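Local coordinates for signal recognition 54 kDa protein (PDB 3DM5) that belongs to the SRP54 family of the signal recognition particle and holds GDP in a P-loop domain joined to helical domains, at residues 104-109 and 214-219; 112-117 and 144-149; 247-252 and 270-275. One frame throughout, in Å; residues are numbered along the deposited sequence.

Contact 1: residues 104-109 and 214-219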
loop_
_atom_site.group_PDB
_atom_site.type_symbol
_atom_site.label_atom_id
_atom_site.label_comp_id
_atom_site.label_asym_id
_atom_site.label_seq_id
_atom_site.Cartn_x
_atom_site.Cartn_y
_atom_site.Cartn_z
ATOM N N LEU A 104 -28.578 15.525 26.280
ATOM C CA LEU A 104 -29.473 14.674 25.517
ATOM C C LEU A 104 -28.740 14.169 24.281
ATOM O O LEU A 104 -28.272 14.966 23.463
ATOM C CB LEU A 104 -30.763 15.434 25.154
ATOM C CG LEU A 104 -31.722 14.804 24.140
ATOM C CD1 LEU A 104 -32.404 13.592 24.747
ATOM C CD2 LEU A 104 -32.745 15.835 23.691
ATOM N N MET A 105 -28.619 12.845 24.160
ATOM C CA MET A 105 -27.832 12.236 23.078
ATOM C C MET A 105 -28.707 11.643 21.982
ATOM O O MET A 105 -29.590 10.839 22.251
ATOM C CB MET A 105 -26.918 11.153 23.630
ATOM C CG MET A 105 -26.280 11.547 24.941
ATOM S SD MET A 105 -24.995 12.766 24.711
ATOM C CE MET A 105 -23.722 11.722 23.980
ATOM N N VAL A 106 -28.446 12.041 20.740
ATOM C CA VAL A 106 -29.217 11.567 19.596
ATOM C C VAL A 106 -28.259 10.994 18.553
ATOM O O VAL A 106 -27.074 11.330 18.544
ATOM C CB VAL A 106 -30.135 12.708 19.011
ATOM C CG1 VAL A 106 -31.147 13.104 20.035
ATOM C CG2 VAL A 106 -29.335 13.909 18.675
ATOM N N GLY A 107 -28.762 10.108 17.698
ATOM C CA GLY A 107 -27.932 9.453 16.698
ATOM C C GLY A 107 -28.578 8.233 16.070
ATOM O O GLY A 107 -29.427 7.580 16.669
ATOM N N ILE A 108 -28.157 7.898 14.862
ATOM C CA ILE A 108 -28.759 6.760 14.181
ATOM C C ILE A 108 -28.056 5.462 14.559
ATOM O O ILE A 108 -26.982 5.496 15.164
ATOM C CB ILE A 108 -28.793 6.966 12.658
ATOM C CG1 ILE A 108 -27.496 6.528 12.000
ATOM C CG2 ILE A 108 -29.019 8.415 12.329
ATOM C CD1 ILE A 108 -27.294 7.255 10.702
ATOM N N GLN A 109 -28.687 4.328 14.244
ATOM C CA GLN A 109 -28.104 3.016 14.538
ATOM C C GLN A 109 -26.695 2.906 13.951
ATOM O O GLN A 109 -26.451 3.294 12.806
ATOM C CB GLN A 109 -28.990 1.872 14.016
ATOM N N HIS A 214 -29.772 20.762 29.081
ATOM C CA HIS A 214 -28.775 21.805 28.896
ATOM C C HIS A 214 -28.180 21.782 27.487
ATOM O O HIS A 214 -27.799 22.815 26.956
ATOM C CB HIS A 214 -27.640 21.699 29.920
ATOM C CG HIS A 214 -26.484 22.591 29.600
ATOM N ND1 HIS A 214 -25.237 22.109 29.267
ATOM C CD2 HIS A 214 -26.396 23.943 29.516
ATOM C CE1 HIS A 214 -24.423 23.120 29.011
ATOM N NE2 HIS A 214 -25.105 24.243 29.157
ATOM N N GLU A 215 -28.099 20.598 26.888
ATOM C CA GLU A 215 -27.440 20.452 25.602
ATOM C C GLU A 215 -27.944 19.238 24.834
ATOM O O GLU A 215 -28.289 18.214 25.421
ATOM C CB GLU A 215 -25.924 20.372 25.792
ATOM C CG GLU A 215 -25.140 20.617 24.545
ATOM C CD GLU A 215 -23.735 21.137 24.825
ATOM O OE1 GLU A 215 -23.549 21.879 25.820
ATOM O OE2 GLU A 215 -22.818 20.813 24.042
ATOM N N VAL A 216 -27.990 19.358 23.514
ATOM C CA VAL A 216 -28.358 18.223 22.696
ATOM C C VAL A 216 -27.141 17.834 21.865
ATOM O O VAL A 216 -26.557 18.675 21.194
ATOM C CB VAL A 216 -29.573 18.531 21.826
ATOM C CG1 VAL A 216 -29.860 17.397 20.875
ATOM C CG2 VAL A 216 -30.768 18.781 22.713
ATOM N N ILE A 217 -26.733 16.571 21.958
ATOM C CA ILE A 217 -25.486 16.121 21.340
ATOM C C ILE A 217 -25.771 15.044 20.322
ATOM O O ILE A 217 -26.276 13.972 20.658
ATOM C CB ILE A 217 -24.501 15.548 22.359
ATOM C CG1 ILE A 217 -24.107 16.593 23.390
ATOM C CG2 ILE A 217 -23.258 15.077 21.667
ATOM C CD1 ILE A 217 -23.233 16.034 24.499
ATOM N N LEU A 218 -25.472 15.360 19.066
ATOM C CA LEU A 218 -25.628 14.428 17.958
ATOM C C LEU A 218 -24.318 13.657 17.777
ATOM O O LEU A 218 -23.231 14.244 17.724
ATOM C CB LEU A 218 -25.988 15.177 16.676
ATOM C CG LEU A 218 -25.993 14.260 15.444
ATOM C CD1 LEU A 218 -27.001 13.115 15.655
ATOM C CD2 LEU A 218 -26.247 15.033 14.151
ATOM N N VAL A 219 -24.434 12.340 17.720
ATOM C CA VAL A 219 -23.290 11.446 17.589
ATOM C C VAL A 219 -23.187 10.996 16.135
ATOM O O VAL A 219 -24.076 10.348 15.619
ATOM C CB VAL A 219 -23.452 10.247 18.533
ATOM C CG1 VAL A 219 -22.353 9.232 18.302
ATOM C CG2 VAL A 219 -23.446 10.730 19.974
HETATM O O HOH W 1 -25.973 9.512 13.860
#
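E215 opens the ladder between the two strands by accepting the backbone N of L104 at its O, 2.8 Å away; its own carboxylate turns elsewhere, OE2 meeting S243 OG. V216 comes next, side by side with L104 and pointing the same way, its CG2 3.7 Å from L104 CD2. This pair shares a face with V106 and L218, and helix 198-211 packs over it through M204 and I207. I217 bonds to both L104 and V106, through its N and its O: its N reaches L104 O at 2.7 Å, and its O accepts from V106 N at 2.9 Å. Such alternation, with matching N-to-C directions, is parallel pairing in the central sheet of a P-loop fold, and strand 101-106 is the one that runs into the phosphate-binding loop. On the face toward helix 113-125, the M105 chain bends at chi2 and chi3 (-74° and -73°), which lays its sulfur alongside I217, with M105 SD 3.7 Å from I217 CB. L218 returns to the V106 side, where L218 CD1 lies 3.9 Å from V106 CG2. V219 N closes on V106 O at 2.9 Å, while its CG2 meets M105 CE. Past this bond a water bridges V219 O and I108 N, accepting from the latter.

Contact 2: residues 112-117 and 144-149. With GDP (guanosine-5'-diphosphate), chain J; SO4 (sulfate ion), chain E; SO4 (sulfate ion), chain L.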
loop_
_atom_site.group_PDB
_atom_site.type_symbol
_atom_site.label_atom_id
_atom_site.label_comp_id
_atom_site.label_asym_id
_atom_site.label_seq_id
_atom_site.Cartn_x
_atom_site.Cartn_y
_atom_site.Cartn_z
ATOM N N GLY A 112 -22.501 4.674 16.955
ATOM C CA GLY A 112 -21.710 4.504 18.153
ATOM C C GLY A 112 -22.259 5.317 19.318
ATOM O O GLY A 112 -21.521 5.617 20.255
ATOM N N LYS A 113 -23.544 5.670 19.267
ATOM C CA LYS A 113 -24.198 6.461 20.321
ATOM C C LYS A 113 -24.227 5.771 21.694
ATOM O O LYS A 113 -23.771 6.340 22.693
ATOM C CB LYS A 113 -25.625 6.802 19.918
ATOM C CG LYS A 113 -26.346 7.669 20.911
ATOM C CD LYS A 113 -27.766 7.924 20.461
ATOM C CE LYS A 113 -28.727 6.818 20.906
ATOM N NZ LYS A 113 -28.530 5.534 20.196
ATOM N N THR A 114 -24.782 4.559 21.761
ATOM C CA THR A 114 -24.812 3.845 23.033
ATOM C C THR A 114 -23.429 3.916 23.707
ATOM O O THR A 114 -23.301 4.385 24.856
ATOM C CB THR A 114 -25.221 2.358 22.886
ATOM O OG1 THR A 114 -26.333 2.220 21.995
ATOM C CG2 THR A 114 -25.604 1.795 24.217
ATOM N N THR A 115 -22.398 3.464 22.983
ATOM C CA THR A 115 -21.030 3.461 23.504
ATOM C C THR A 115 -20.577 4.860 23.919
ATOM O O THR A 115 -20.015 5.059 24.998
ATOM C CB THR A 115 -20.023 2.910 22.463
ATOM O OG1 THR A 115 -20.494 1.657 21.943
ATOM C CG2 THR A 115 -18.663 2.708 23.104
ATOM N N THR A 116 -20.802 5.838 23.049
ATOM C CA THR A 116 -20.459 7.201 23.401
ATOM C C THR A 116 -21.169 7.676 24.690
ATOM O O THR A 116 -20.628 8.495 25.433
ATOM C CB THR A 116 -20.730 8.161 22.240
ATOM O OG1 THR A 116 -20.171 7.625 21.036
ATOM C CG2 THR A 116 -20.143 9.551 22.529
ATOM N N VAL A 117 -22.354 7.152 24.975
ATOM C CA VAL A 117 -23.073 7.609 26.155
ATOM C C VAL A 117 -22.270 7.170 27.370
ATOM O O VAL A 117 -22.102 7.942 28.315
ATOM C CB VAL A 117 -24.530 7.080 26.203
ATOM C CG1 VAL A 117 -25.123 7.164 27.607
ATOM C CG2 VAL A 117 -25.388 7.820 25.187
ATOM N N TYR A 144 -30.262 -0.934 27.042
ATOM C CA TYR A 144 -30.242 -0.815 28.491
ATOM C C TYR A 144 -29.155 -1.749 29.036
ATOM O O TYR A 144 -28.309 -1.338 29.833
ATOM C CB TYR A 144 -31.613 -1.121 29.117
ATOM C CG TYR A 144 -31.524 -1.325 30.610
ATOM C CD1 TYR A 144 -31.335 -0.247 31.469
ATOM C CD2 TYR A 144 -31.562 -2.602 31.157
ATOM C CE1 TYR A 144 -31.219 -0.432 32.833
ATOM C CE2 TYR A 144 -31.453 -2.801 32.520
ATOM C CZ TYR A 144 -31.283 -1.714 33.355
ATOM O OH TYR A 144 -31.169 -1.905 34.715
ATOM N N HIS A 145 -29.158 -2.995 28.572
ATOM C CA HIS A 145 -28.168 -3.969 29.032
ATOM C C HIS A 145 -26.744 -3.678 28.593
ATOM O O HIS A 145 -25.824 -3.854 29.379
ATOM C CB HIS A 145 -28.579 -5.378 28.659
ATOM C CG HIS A 145 -29.656 -5.928 29.543
ATOM N ND1 HIS A 145 -29.482 -6.079 30.905
ATOM C CD2 HIS A 145 -30.914 -6.323 29.263
ATOM C CE1 HIS A 145 -30.599 -6.563 31.422
ATOM N NE2 HIS A 145 -31.482 -6.722 30.457
ATOM N N GLN A 146 -26.571 -3.221 27.353
ATOM C CA GLN A 146 -25.260 -2.761 26.893
ATOM C C GLN A 146 -24.659 -1.660 27.774
ATOM O O GLN A 146 -23.456 -1.636 28.027
ATOM C CB GLN A 146 -25.339 -2.291 25.453
ATOM C CG GLN A 146 -24.055 -1.676 24.958
ATOM C CD GLN A 146 -24.129 -1.331 23.487
ATOM O OE1 GLN A 146 -25.108 -1.649 22.817
ATOM N NE2 GLN A 146 -23.093 -0.677 22.976
ATOM N N LEU A 147 -25.505 -0.747 28.238
ATOM C CA LEU A 147 -25.059 0.331 29.105
ATOM C C LEU A 147 -24.709 -0.225 30.472
ATOM O O LEU A 147 -23.724 0.191 31.064
ATOM C CB LEU A 147 -26.125 1.446 29.218
ATOM C CG LEU A 147 -26.367 2.378 28.015
ATOM C CD1 LEU A 147 -27.648 3.158 28.200
ATOM C CD2 LEU A 147 -25.191 3.330 27.731
ATOM N N ARG A 148 -25.522 -1.154 30.973
ATOM C CA ARG A 148 -25.218 -1.845 32.234
ATOM C C ARG A 148 -23.832 -2.509 32.147
ATOM O O ARG A 148 -22.989 -2.352 33.042
ATOM C CB ARG A 148 -26.266 -2.923 32.553
ATOM C CG ARG A 148 -27.666 -2.436 32.927
ATOM C CD ARG A 148 -27.615 -1.589 34.163
ATOM N NE ARG A 148 -27.177 -2.318 35.347
ATOM C CZ ARG A 148 -27.856 -3.312 35.917
ATOM N NH1 ARG A 148 -28.998 -3.731 35.401
ATOM N NH2 ARG A 148 -27.379 -3.897 36.996
ATOM N N GLN A 149 -23.623 -3.256 31.064
ATOM C CA GLN A 149 -22.331 -3.866 30.734
ATOM C C GLN A 149 -21.164 -2.863 30.781
ATOM O O GLN A 149 -20.131 -3.129 31.387
ATOM C CB GLN A 149 -22.402 -4.550 29.353
ATOM C CG GLN A 149 -21.058 -4.736 28.672
ATOM C CD GLN A 149 -21.168 -4.803 27.155
ATOM O OE1 GLN A 149 -22.256 -4.905 26.605
ATOM N NE2 GLN A 149 -20.040 -4.745 26.482
HETATM P PB GDP J . -25.285 2.234 18.362
HETATM O O1B GDP J . -24.571 3.142 17.420
HETATM O O2B GDP J . -26.411 1.563 17.616
HETATM O O3B GDP J . -25.800 3.028 19.537
HETATM O O3A GDP J . -24.361 0.989 18.810
HETATM P PA GDP J . -22.893 1.035 19.458
HETATM O O1A GDP J . -22.514 -0.303 20.019
HETATM O O2A GDP J . -22.762 2.094 20.515
HETATM O "O5'" GDP J . -21.973 1.311 18.169
HETATM C "C5'" GDP J . -21.947 0.292 17.176
HETATM C "C4'" GDP J . -20.517 -0.196 16.927
HETATM O "O4'" GDP J . -19.560 0.874 16.744
HETATM C "C3'" GDP J . -20.017 -1.043 18.084
HETATM O "O3'" GDP J . -19.387 -2.176 17.478
HETATM C "C2'" GDP J . -19.016 -0.149 18.794
HETATM O "O2'" GDP J . -17.939 -0.869 19.348
HETATM C "C1'" GDP J . -18.467 0.680 17.659
HETATM N N9 GDP J . -17.926 1.985 18.070
HETATM C C8 GDP J . -18.545 2.998 18.699
HETATM N N7 GDP J . -17.699 4.052 18.853
HETATM C C5 GDP J . -16.522 3.709 18.294
HETATM C C6 GDP J . -15.184 4.324 18.089
HETATM O O6 GDP J . -14.917 5.488 18.469
HETATM N N1 GDP J . -14.252 3.586 17.472
HETATM C C2 GDP J . -14.487 2.340 17.026
HETATM N N2 GDP J . -13.492 1.669 16.408
HETATM N N3 GDP J . -15.674 1.720 17.168
HETATM C C4 GDP J . -16.693 2.346 17.782
HETATM S S SO4 E . -34.289 -7.082 33.215
HETATM O O1 SO4 E . -35.201 -8.174 33.565
HETATM O O2 SO4 E . -32.946 -7.451 33.665
HETATM O O3 SO4 E . -34.323 -6.855 31.765
HETATM O O4 SO4 E . -34.682 -5.841 33.883
HETATM S S SO4 L . -28.969 -7.295 37.642
HETATM O O1 SO4 L . -29.529 -6.136 38.348
HETATM O O2 SO4 L . -27.507 -7.174 37.647
HETATM O O3 SO4 L . -29.350 -8.553 38.283
HETATM O O4 SO4 L . -29.514 -7.336 36.285
#
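Two neighbouring helices of the P-loop domain meet here beside the phosphates of GDP, in a small buried contact that is part side-chain packing and part shared ligand binding. Helix 113-125 starts directly after the phosphate-binding loop, and helix 142-151 runs alongside at 37° to it, the short axes approaching to 9.7 Å. No hydrogen bond joins the two segments directly. T114 and Q146 instead come at each other from opposite directions, T114 CG2 lying 3.5 Å from Q146 CD. Deeper in, L147 CD2 settles 3.8 Å from V117 CG1, the two side chains crossing at about a right angle above strand 185-189, where I187 and D189 touch V117.

The polar half of the contact passes through the nucleotide. With OG1 anti to the carbonyl carbon (chi1 -44°), T114 leaves its methyl for Q146 and turns the hydroxyl to the beta phosphate: OG1 donates to GDP O3B at 2.6 Å, and T114 N donates to the same oxygen. T115 repeats the pattern one residue on, its N and OG1 both donating to GDP O2A. From the other helix, Q146 reaches out fully extended, and its NE2 donates to GDP O1A at 3.0 Å, while its OE1 accepts from R140 NH2. At the far side of helix 142-151, H145 ND1 is hydrogen-bonded to H145 ND1 of the second subunit.

Both alpha-phosphate oxygens are thus held, one from each helix, and the bond from R140 to OE1 is consistent with NE2 facing the phosphate. Amide dipoles at the start of helix 113-125 probably help to balance the phosphate charge. The diphosphate is gripped from both helices, by T114 and T115 of one and Q146 of the other.

Contact 3: residues 247-252 and 270-275; sequences TKLDGS and KFIGTG. With GDP (guanosine-5'-diphosphate), chain J.
Where strand 242-247 ends and its loop begins, the chain passes close to the end of strand 269-273: the CA atoms of T247 and G273 are 4.0 Å apart, with the touching parts running 57° from each other. A single backbone hydrogen bond ties them, L249 N donating to G273 O at 3.2 Å. G273 has no side chain, which lets its backbone come this close to T247 and also to GDP O6. K248 N donates to O6 of the GDP base, 3.0 Å away; G275 N adds a weak bond to the same oxygen.

D250 carries the side-chain work. Its CG sits between the backbone N and the carbonyl carbon (chi1 49°), and the carboxylate faces the base along its hydrogen-bonding edge: OD1 accepts from GDP N1 at 3.0 Å and OD2 from GDP N2 at 2.9 Å. K248 runs fully extended over one face of the base, its CG 3.5 Å from GDP C5, and continues past the ribose until NZ donates to G110 O in the phosphate-binding loop. Away from the nucleotide, L249 packs on the neighbouring strand: the L249 and I272 side chains cross at about a right angle, with L249 CD1 3.7 Å from I272 CG2. T247 OG1 is bound to S111 O and I220 O.

The sequence T-K-L-D matches the TKxD guanine-recognition motif of SRP-type members of the P-loop class, an aspartate reading N1 and N2 and a lysine lying over the base, with the end of strand 269-273 and the turn after it completing the site around O6.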
loop_
_atom_site.group_PDB
_atom_site.type_symbol
_atom_site.label_atom_id
_atom_site.label_comp_id
_atom_site.label_asym_id
_atom_site.label_seq_id
_atom_site.Cartn_x
_atom_site.Cartn_y
_atom_site.Cartn_z
ATOM N N THR A 247 -17.535 9.931 16.064
ATOM C CA THR A 247 -16.967 8.665 16.536
ATOM C C THR A 247 -16.121 7.975 15.467
ATOM O O THR A 247 -16.143 8.374 14.298
ATOM C CB THR A 247 -18.046 7.666 16.953
ATOM O OG1 THR A 247 -18.927 7.450 15.846
ATOM C CG2 THR A 247 -18.814 8.170 18.148
ATOM N N LYS A 248 -15.398 6.933 15.890
ATOM C CA LYS A 248 -14.712 6.032 14.984
ATOM C C LYS A 248 -13.694 6.779 14.125
ATOM O O LYS A 248 -13.579 6.510 12.925
ATOM C CB LYS A 248 -15.728 5.312 14.096
ATOM C CG LYS A 248 -16.773 4.569 14.879
ATOM C CD LYS A 248 -17.794 3.899 13.974
ATOM C CE LYS A 248 -18.787 3.050 14.788
ATOM N NZ LYS A 248 -19.877 2.457 13.928
ATOM N N LEU A 249 -12.979 7.731 14.723
ATOM C CA LEU A 249 -11.936 8.418 13.988
ATOM C C LEU A 249 -10.684 7.524 13.875
ATOM O O LEU A 249 -9.844 7.688 12.977
ATOM C CB LEU A 249 -11.610 9.782 14.617
ATOM C CG LEU A 249 -12.617 10.931 14.426
ATOM C CD1 LEU A 249 -11.923 12.231 14.663
ATOM C CD2 LEU A 249 -13.213 10.942 13.052
ATOM N N ASP A 250 -10.590 6.559 14.781
ATOM C CA ASP A 250 -9.443 5.670 14.847
ATOM C C ASP A 250 -9.308 4.775 13.621
ATOM O O ASP A 250 -10.183 3.955 13.341
ATOM C CB ASP A 250 -9.487 4.814 16.115
ATOM C CG ASP A 250 -10.832 4.144 16.329
ATOM O OD1 ASP A 250 -11.869 4.839 16.239
ATOM O OD2 ASP A 250 -10.840 2.925 16.616
ATOM N N GLY A 251 -8.201 4.931 12.903
ATOM C CA GLY A 251 -7.935 4.107 11.747
ATOM C C GLY A 251 -8.701 4.508 10.504
ATOM O O GLY A 251 -8.304 4.162 9.398
ATOM N N SER A 252 -9.795 5.244 10.664
ATOM C CA SER A 252 -10.665 5.513 9.520
ATOM C C SER A 252 -9.982 6.405 8.510
ATOM O O SER A 252 -9.360 7.424 8.853
ATOM C CB SER A 252 -12.005 6.124 9.943
ATOM O OG SER A 252 -11.969 7.545 9.895
ATOM N N LYS A 270 -17.364 18.656 20.255
ATOM C CA LYS A 270 -16.886 18.680 21.638
ATOM C C LYS A 270 -15.992 17.481 22.006
ATOM O O LYS A 270 -15.057 17.613 22.780
ATOM C CB LYS A 270 -18.065 18.772 22.591
ATOM C CG LYS A 270 -19.086 19.820 22.179
ATOM C CD LYS A 270 -19.090 21.005 23.112
ATOM C CE LYS A 270 -20.176 22.024 22.734
ATOM N NZ LYS A 270 -20.624 22.850 23.890
ATOM N N PHE A 271 -16.274 16.308 21.458
ATOM C CA PHE A 271 -15.416 15.149 21.688
ATOM C C PHE A 271 -15.279 14.351 20.418
ATOM O O PHE A 271 -16.076 14.492 19.498
ATOM C CB PHE A 271 -15.996 14.218 22.763
ATOM C CG PHE A 271 -16.271 14.888 24.079
ATOM C CD1 PHE A 271 -17.399 15.688 24.245
ATOM C CD2 PHE A 271 -15.432 14.688 25.160
ATOM C CE1 PHE A 271 -17.673 16.295 25.462
ATOM C CE2 PHE A 271 -15.698 15.285 26.377
ATOM C CZ PHE A 271 -16.830 16.099 26.524
ATOM N N ILE A 272 -14.276 13.488 20.383
ATOM C CA ILE A 272 -14.162 12.516 19.316
ATOM C C ILE A 272 -14.056 11.157 19.950
ATOM O O ILE A 272 -13.461 11.012 21.008
ATOM C CB ILE A 272 -12.952 12.799 18.410
ATOM C CG1 ILE A 272 -11.668 12.969 19.222
ATOM C CG2 ILE A 272 -13.216 14.034 17.569
ATOM C CD1 ILE A 272 -10.414 12.935 18.383
ATOM N N GLY A 273 -14.679 10.167 19.328
ATOM C CA GLY A 273 -14.485 8.780 19.716
ATOM C C GLY A 273 -13.303 8.149 18.987
ATOM O O GLY A 273 -13.058 8.407 17.809
ATOM N N THR A 274 -12.607 7.265 19.685
ATOM C CA THR A 274 -11.238 6.902 19.357
ATOM C C THR A 274 -11.035 5.391 19.385
ATOM O O THR A 274 -9.956 4.878 19.104
ATOM C CB THR A 274 -10.318 7.623 20.348
ATOM O OG1 THR A 274 -10.114 8.959 19.877
ATOM C CG2 THR A 274 -9.003 6.948 20.489
ATOM N N GLY A 275 -12.091 4.668 19.714
ATOM C CA GLY A 275 -12.021 3.230 19.690
ATOM C C GLY A 275 -13.173 2.639 20.455
ATOM O O GLY A 275 -14.056 3.349 20.910
HETATM P PB GDP J . -25.285 2.234 18.362
HETATM O O1B GDP J . -24.571 3.142 17.420
HETATM O O2B GDP J . -26.411 1.563 17.616
HETATM O O3B GDP J . -25.800 3.028 19.537
HETATM O O3A GDP J . -24.361 0.989 18.810
HETATM P PA GDP J . -22.893 1.035 19.458
HETATM O O1A GDP J . -22.514 -0.303 20.019
HETATM O O2A GDP J . -22.762 2.094 20.515
HETATM O "O5'" GDP J . -21.973 1.311 18.169
HETATM C "C5'" GDP J . -21.947 0.292 17.176
HETATM C "C4'" GDP J . -20.517 -0.196 16.927
HETATM O "O4'" GDP J . -19.560 0.874 16.744
HETATM C "C3'" GDP J . -20.017 -1.043 18.084
HETATM O "O3'" GDP J . -19.387 -2.176 17.478
HETATM C "C2'" GDP J . -19.016 -0.149 18.794
HETATM O "O2'" GDP J . -17.939 -0.869 19.348
HETATM C "C1'" GDP J . -18.467 0.680 17.659
HETATM N N9 GDP J . -17.926 1.985 18.070
HETATM C C8 GDP J . -18.545 2.998 18.699
HETATM N N7 GDP J . -17.699 4.052 18.853
HETATM C C5 GDP J . -16.522 3.709 18.294
HETATM C C6 GDP J . -15.184 4.324 18.089
HETATM O O6 GDP J . -14.917 5.488 18.469
HETATM N N1 GDP J . -14.252 3.586 17.472
HETATM C C2 GDP J . -14.487 2.340 17.026
HETATM N N2 GDP J . -13.492 1.669 16.408
HETATM N N3 GDP J . -15.674 1.720 17.168
HETATM C C4 GDP J . -16.693 2.346 17.782
#

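In the fold
All three contacts lie in the P-loop domain and on one sheet or the helices beside it. Along the chain, contact 2 falls between the two segments of contact 1, and contact 3 follows both. The centres of contacts 1 and 2 are about 13 Å apart, and contact 3 lies about 16 Å from each. Strand 101-106 of contact 1 leads straight into helix 113-125 of contact 2, and M105 packs on V117. Contacts 1 and 3 are joined across the sheet by the salt bridge E215-K270 and by V219 against T247. GDP spans the other pair: contact 2 holds its phosphates, contact 3 its base, so one nucleotide bridges contacts 2 and 3.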